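Local coordinates for protein putative peptidyl-arginine deiminase (Chlorobium tepidum, PDB 1XKN) that probably hydrolyses the guanidinium group of agmatine or of peptidyl-arginine, as a putative deiminase of the Porphyromonas-type family, at residues W12-H24 / L43-V57. Residues are numbered along the deposited sequence; the frame is centred on the assembly and turned at random.
Sequences WAPHASTWLSWPH and LAYQLSRSETVNINV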
# COMPACT_ATOMS: atom_id res chain seq x y z
N TRP A 12 -1.36 8.79 -6.32
CA TRP A 12 -2.46 9.59 -6.85
C TRP A 12 -2.39 9.82 -8.36
O TRP A 12 -3.28 10.45 -8.93
CB TRP A 12 -2.53 10.94 -6.13
CG TRP A 12 -1.30 11.78 -6.28
CD1 TRP A 12 -0.95 12.53 -7.37
CD2 TRP A 12 -0.25 11.93 -5.33
NE1 TRP A 12 0.26 13.14 -7.15
CE2 TRP A 12 0.71 12.79 -5.90
CE3 TRP A 12 -0.03 11.43 -4.04
CZ2 TRP A 12 1.88 13.15 -5.23
CZ3 TRP A 12 1.14 11.79 -3.37
CH2 TRP A 12 2.08 12.64 -3.97
N ALA A 13 -1.35 9.31 -9.01
CA ALA A 13 -1.23 9.45 -10.45
C ALA A 13 -2.28 8.54 -11.08
O ALA A 13 -2.74 7.59 -10.45
CB ALA A 13 0.17 9.03 -10.91
N PRO A 14 -2.69 8.82 -12.33
CA PRO A 14 -3.71 8.00 -13.00
C PRO A 14 -3.38 6.51 -13.01
O PRO A 14 -2.25 6.12 -13.28
CB PRO A 14 -3.74 8.59 -14.41
CG PRO A 14 -3.44 10.04 -14.16
CD PRO A 14 -2.30 9.96 -13.17
N HIS A 15 -4.38 5.68 -12.72
CA HIS A 15 -4.20 4.23 -12.69
C HIS A 15 -4.82 3.52 -13.88
O HIS A 15 -5.87 3.93 -14.39
CB HIS A 15 -4.85 3.61 -11.46
CG HIS A 15 -4.31 4.09 -10.16
ND1 HIS A 15 -4.95 3.85 -8.96
CD2 HIS A 15 -3.19 4.79 -9.85
CE1 HIS A 15 -4.25 4.39 -7.98
NE2 HIS A 15 -3.18 4.96 -8.49
N ALA A 16 -4.17 2.45 -14.30
CA ALA A 16 -4.68 1.62 -15.37
C ALA A 16 -5.59 0.62 -14.65
O ALA A 16 -6.62 0.20 -15.19
CB ALA A 16 -3.54 0.88 -16.07
N SER A 17 -5.21 0.27 -13.43
CA SER A 17 -5.97 -0.68 -12.62
C SER A 17 -5.46 -0.70 -11.18
O SER A 17 -4.53 0.02 -10.83
CB SER A 17 -5.82 -2.10 -13.17
OG SER A 17 -4.57 -2.65 -12.76
N THR A 18 -6.10 -1.53 -10.36
CA THR A 18 -5.69 -1.75 -8.99
C THR A 18 -5.64 -3.26 -8.85
O THR A 18 -6.53 -3.96 -9.34
CB THR A 18 -6.69 -1.22 -7.95
OG1 THR A 18 -6.74 0.21 -8.00
CG2 THR A 18 -6.27 -1.65 -6.54
N TRP A 19 -4.59 -3.76 -8.21
CA TRP A 19 -4.43 -5.19 -8.01
C TRP A 19 -4.78 -5.63 -6.60
O TRP A 19 -4.56 -4.89 -5.63
CB TRP A 19 -3.00 -5.63 -8.31
CG TRP A 19 -2.71 -5.72 -9.76
CD1 TRP A 19 -2.43 -4.69 -10.61
CD2 TRP A 19 -2.75 -6.91 -10.56
NE1 TRP A 19 -2.29 -5.16 -11.90
CE2 TRP A 19 -2.49 -6.52 -11.89
CE3 TRP A 19 -2.99 -8.26 -10.28
CZ2 TRP A 19 -2.45 -7.44 -12.95
CZ3 TRP A 19 -2.95 -9.18 -11.33
CH2 TRP A 19 -2.69 -8.76 -12.65
N LEU A 20 -5.32 -6.84 -6.50
CA LEU A 20 -5.71 -7.45 -5.24
C LEU A 20 -5.35 -8.92 -5.29
O LEU A 20 -5.28 -9.51 -6.37
CB LEU A 20 -7.22 -7.34 -5.02
CG LEU A 20 -7.88 -5.96 -4.99
CD1 LEU A 20 -9.39 -6.14 -4.91
CD2 LEU A 20 -7.37 -5.17 -3.80
N SER A 21 -5.13 -9.52 -4.12
CA SER A 21 -4.84 -10.94 -4.01
C SER A 21 -5.96 -11.45 -3.10
O SER A 21 -5.94 -11.23 -1.89
CB SER A 21 -3.47 -11.18 -3.36
OG SER A 21 -2.41 -10.84 -4.24
N TRP A 22 -6.95 -12.11 -3.70
CA TRP A 22 -8.09 -12.63 -2.96
C TRP A 22 -7.66 -13.45 -1.75
O TRP A 22 -6.76 -14.28 -1.84
CB TRP A 22 -8.98 -13.47 -3.88
CG TRP A 22 -10.38 -13.60 -3.38
CD1 TRP A 22 -10.92 -14.67 -2.72
CD2 TRP A 22 -11.40 -12.60 -3.42
NE1 TRP A 22 -12.21 -14.39 -2.34
CE2 TRP A 22 -12.53 -13.12 -2.76
CE3 TRP A 22 -11.46 -11.30 -3.94
CZ2 TRP A 22 -13.72 -12.39 -2.61
CZ3 TRP A 22 -12.64 -10.57 -3.80
CH2 TRP A 22 -13.75 -11.12 -3.13
N PRO A 23 -8.30 -13.22 -0.59
CA PRO A 23 -7.96 -13.92 0.65
C PRO A 23 -8.32 -15.40 0.70
O PRO A 23 -9.35 -15.82 0.17
CB PRO A 23 -8.72 -13.13 1.70
CG PRO A 23 -9.97 -12.76 0.97
CD PRO A 23 -9.42 -12.29 -0.37
N HIS A 24 -7.47 -16.19 1.35
CA HIS A 24 -7.71 -17.62 1.50
C HIS A 24 -6.90 -18.20 2.65
O HIS A 24 -7.18 -19.30 3.12
CB HIS A 24 -7.39 -18.36 0.20
CG HIS A 24 -5.95 -18.26 -0.21
ND1 HIS A 24 -5.47 -17.22 -0.98
CD2 HIS A 24 -4.89 -19.05 0.06
CE1 HIS A 24 -4.17 -17.38 -1.17
NE2 HIS A 24 -3.79 -18.48 -0.55
N LEU A 43 -14.44 -3.96 -1.12
CA LEU A 43 -13.30 -3.21 -1.64
C LEU A 43 -13.23 -3.30 -3.16
O LEU A 43 -13.07 -2.29 -3.84
CB LEU A 43 -12.00 -3.77 -1.03
CG LEU A 43 -10.68 -3.32 -1.64
CD1 LEU A 43 -10.55 -1.81 -1.57
CD2 LEU A 43 -9.53 -3.99 -0.89
N ALA A 44 -13.36 -4.51 -3.69
CA ALA A 44 -13.32 -4.71 -5.13
C ALA A 44 -14.45 -3.93 -5.80
O ALA A 44 -14.25 -3.33 -6.86
CB ALA A 44 -13.44 -6.20 -5.46
N TYR A 45 -15.63 -3.93 -5.19
CA TYR A 45 -16.76 -3.21 -5.74
C TYR A 45 -16.47 -1.71 -5.80
O TYR A 45 -16.63 -1.09 -6.85
CB TYR A 45 -18.03 -3.43 -4.91
CG TYR A 45 -19.16 -2.51 -5.29
CD1 TYR A 45 -19.78 -2.61 -6.53
CD2 TYR A 45 -19.57 -1.49 -4.43
CE1 TYR A 45 -20.80 -1.73 -6.91
CE2 TYR A 45 -20.59 -0.61 -4.79
CZ TYR A 45 -21.19 -0.73 -6.03
OH TYR A 45 -22.19 0.14 -6.39
N GLN A 46 -16.03 -1.14 -4.68
CA GLN A 46 -15.72 0.28 -4.67
C GLN A 46 -14.66 0.60 -5.72
O GLN A 46 -14.77 1.60 -6.43
CB GLN A 46 -15.23 0.72 -3.28
CG GLN A 46 -16.32 0.84 -2.23
CD GLN A 46 -17.45 1.76 -2.65
OE1 GLN A 46 -17.22 2.79 -3.28
NE2 GLN A 46 -18.68 1.40 -2.30
N LEU A 47 -13.65 -0.25 -5.83
CA LEU A 47 -12.60 -0.02 -6.82
C LEU A 47 -13.13 -0.11 -8.25
O LEU A 47 -12.70 0.64 -9.12
CB LEU A 47 -11.46 -1.03 -6.64
CG LEU A 47 -10.62 -0.87 -5.38
CD1 LEU A 47 -9.69 -2.06 -5.23
CD2 LEU A 47 -9.83 0.43 -5.44
N SER A 48 -14.07 -1.03 -8.48
CA SER A 48 -14.62 -1.20 -9.82
C SER A 48 -15.44 0.01 -10.28
O SER A 48 -15.73 0.15 -11.47
CB SER A 48 -15.48 -2.47 -9.90
OG SER A 48 -16.69 -2.36 -9.17
N ARG A 49 -15.80 0.89 -9.35
CA ARG A 49 -16.55 2.09 -9.70
C ARG A 49 -15.59 3.09 -10.32
O ARG A 49 -15.99 3.97 -11.09
CB ARG A 49 -17.16 2.71 -8.44
CG ARG A 49 -18.20 1.85 -7.75
CD ARG A 49 -18.69 2.55 -6.49
NE ARG A 49 -19.26 3.86 -6.80
CZ ARG A 49 -19.14 4.93 -6.01
NH1 ARG A 49 -18.47 4.85 -4.87
NH2 ARG A 49 -19.70 6.08 -6.37
N SER A 50 -14.31 2.94 -9.99
CA SER A 50 -13.26 3.85 -10.44
C SER A 50 -12.38 3.38 -11.59
O SER A 50 -12.05 4.15 -12.49
CB SER A 50 -12.36 4.18 -9.24
OG SER A 50 -11.20 4.88 -9.63
N GLU A 51 -12.01 2.10 -11.57
CA GLU A 51 -11.11 1.59 -12.59
C GLU A 51 -11.14 0.07 -12.65
O GLU A 51 -11.91 -0.58 -11.94
CB GLU A 51 -9.68 2.06 -12.27
CG GLU A 51 -9.12 1.46 -10.97
CD GLU A 51 -8.32 2.45 -10.13
OE1 GLU A 51 -7.25 2.07 -9.61
OE2 GLU A 51 -8.78 3.61 -9.96
N THR A 52 -10.29 -0.48 -13.51
CA THR A 52 -10.17 -1.93 -13.67
C THR A 52 -9.60 -2.51 -12.39
O THR A 52 -8.74 -1.91 -11.74
CB THR A 52 -9.20 -2.27 -14.82
OG1 THR A 52 -9.70 -1.72 -16.05
CG2 THR A 52 -9.05 -3.78 -14.96
N VAL A 53 -10.10 -3.68 -12.01
CA VAL A 53 -9.64 -4.37 -10.81
C VAL A 53 -9.11 -5.74 -11.22
O VAL A 53 -9.85 -6.57 -11.75
CB VAL A 53 -10.79 -4.56 -9.80
CG1 VAL A 53 -10.26 -5.15 -8.51
CG2 VAL A 53 -11.48 -3.23 -9.54
N ASN A 54 -7.82 -5.96 -11.00
CA ASN A 54 -7.19 -7.23 -11.33
C ASN A 54 -7.06 -8.03 -10.04
O ASN A 54 -6.41 -7.58 -9.09
CB ASN A 54 -5.80 -6.99 -11.94
CG ASN A 54 -5.89 -6.38 -13.33
OD1 ASN A 54 -5.38 -5.28 -13.57
ND2 ASN A 54 -6.52 -7.09 -14.24
N ILE A 55 -7.67 -9.20 -10.00
CA ILE A 55 -7.66 -10.03 -8.79
C ILE A 55 -6.96 -11.37 -8.97
O ILE A 55 -7.27 -12.12 -9.90
CB ILE A 55 -9.10 -10.29 -8.30
CG1 ILE A 55 -9.82 -8.96 -8.09
CG2 ILE A 55 -9.07 -11.11 -7.01
CD1 ILE A 55 -11.24 -9.10 -7.58
N ASN A 56 -6.02 -11.66 -8.07
CA ASN A 56 -5.30 -12.93 -8.12
C ASN A 56 -6.06 -13.98 -7.34
O ASN A 56 -6.43 -13.77 -6.18
CB ASN A 56 -3.90 -12.79 -7.51
CG ASN A 56 -3.02 -11.82 -8.27
OD1 ASN A 56 -2.96 -11.84 -9.49
ND2 ASN A 56 -2.32 -10.97 -7.53
N VAL A 57 -6.31 -15.12 -7.98
CA VAL A 57 -7.00 -16.23 -7.35
C VAL A 57 -6.21 -17.51 -7.65
O VAL A 57 -5.47 -17.57 -8.63
CB VAL A 57 -8.44 -16.39 -7.87
CG1 VAL A 57 -9.29 -15.21 -7.42
CG2 VAL A 57 -8.44 -16.48 -9.39
O HOH W 1 -9.00 1.25 -15.70
O HOH W 2 -6.86 -1.65 -17.53
O HOH W 3 -5.18 -14.98 -3.92
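Thr18 and Leu20 tie strand 17-21 to strand 52-57 in parallel register. Thr18 N and Leu20 N donate to Thr52 O and Asn54 O, Asn54 N and Asn56 N return bonds to Thr18 O and Leu20 O, and Trp22 N, just past the strand, bonds Asn56 O. Glu51 OE1 takes two bonds from opposite faces of its carboxylate: His15 ND1 on the syn side (3.0 Å), its ring nearly perpendicular to the carboxylate (85°), and Thr18 OG1 from above the plane (2.5 Å). His15 NE2 bonds Glu11 O, anchoring the ring. Glu51 OE2 is held by Ser50 OG and Asn293 N, fixing the group's rotation.

On one face, Asn54 CB sits over the six-membered ring of Trp19, a CH-pi contact. Asn56 ND2 donates almost straight (174°) to Ser21 OG (3.3 Å), which also bonds His98. On the other face, Leu20, with CG anti to the carbonyl carbon (chi1 -59°), carries CD2 to Leu43 CD2 of helix 36-50 (3.8 Å), while CD1 touches both Ala44 CB and Val53 CG1. Thr18 CG2 packs on Leu47 CD1 (3.7 Å). Strand 15-21, helix 36-50 and strand 52-57 form a beta-alpha-beta unit, the helix covering one sheet face.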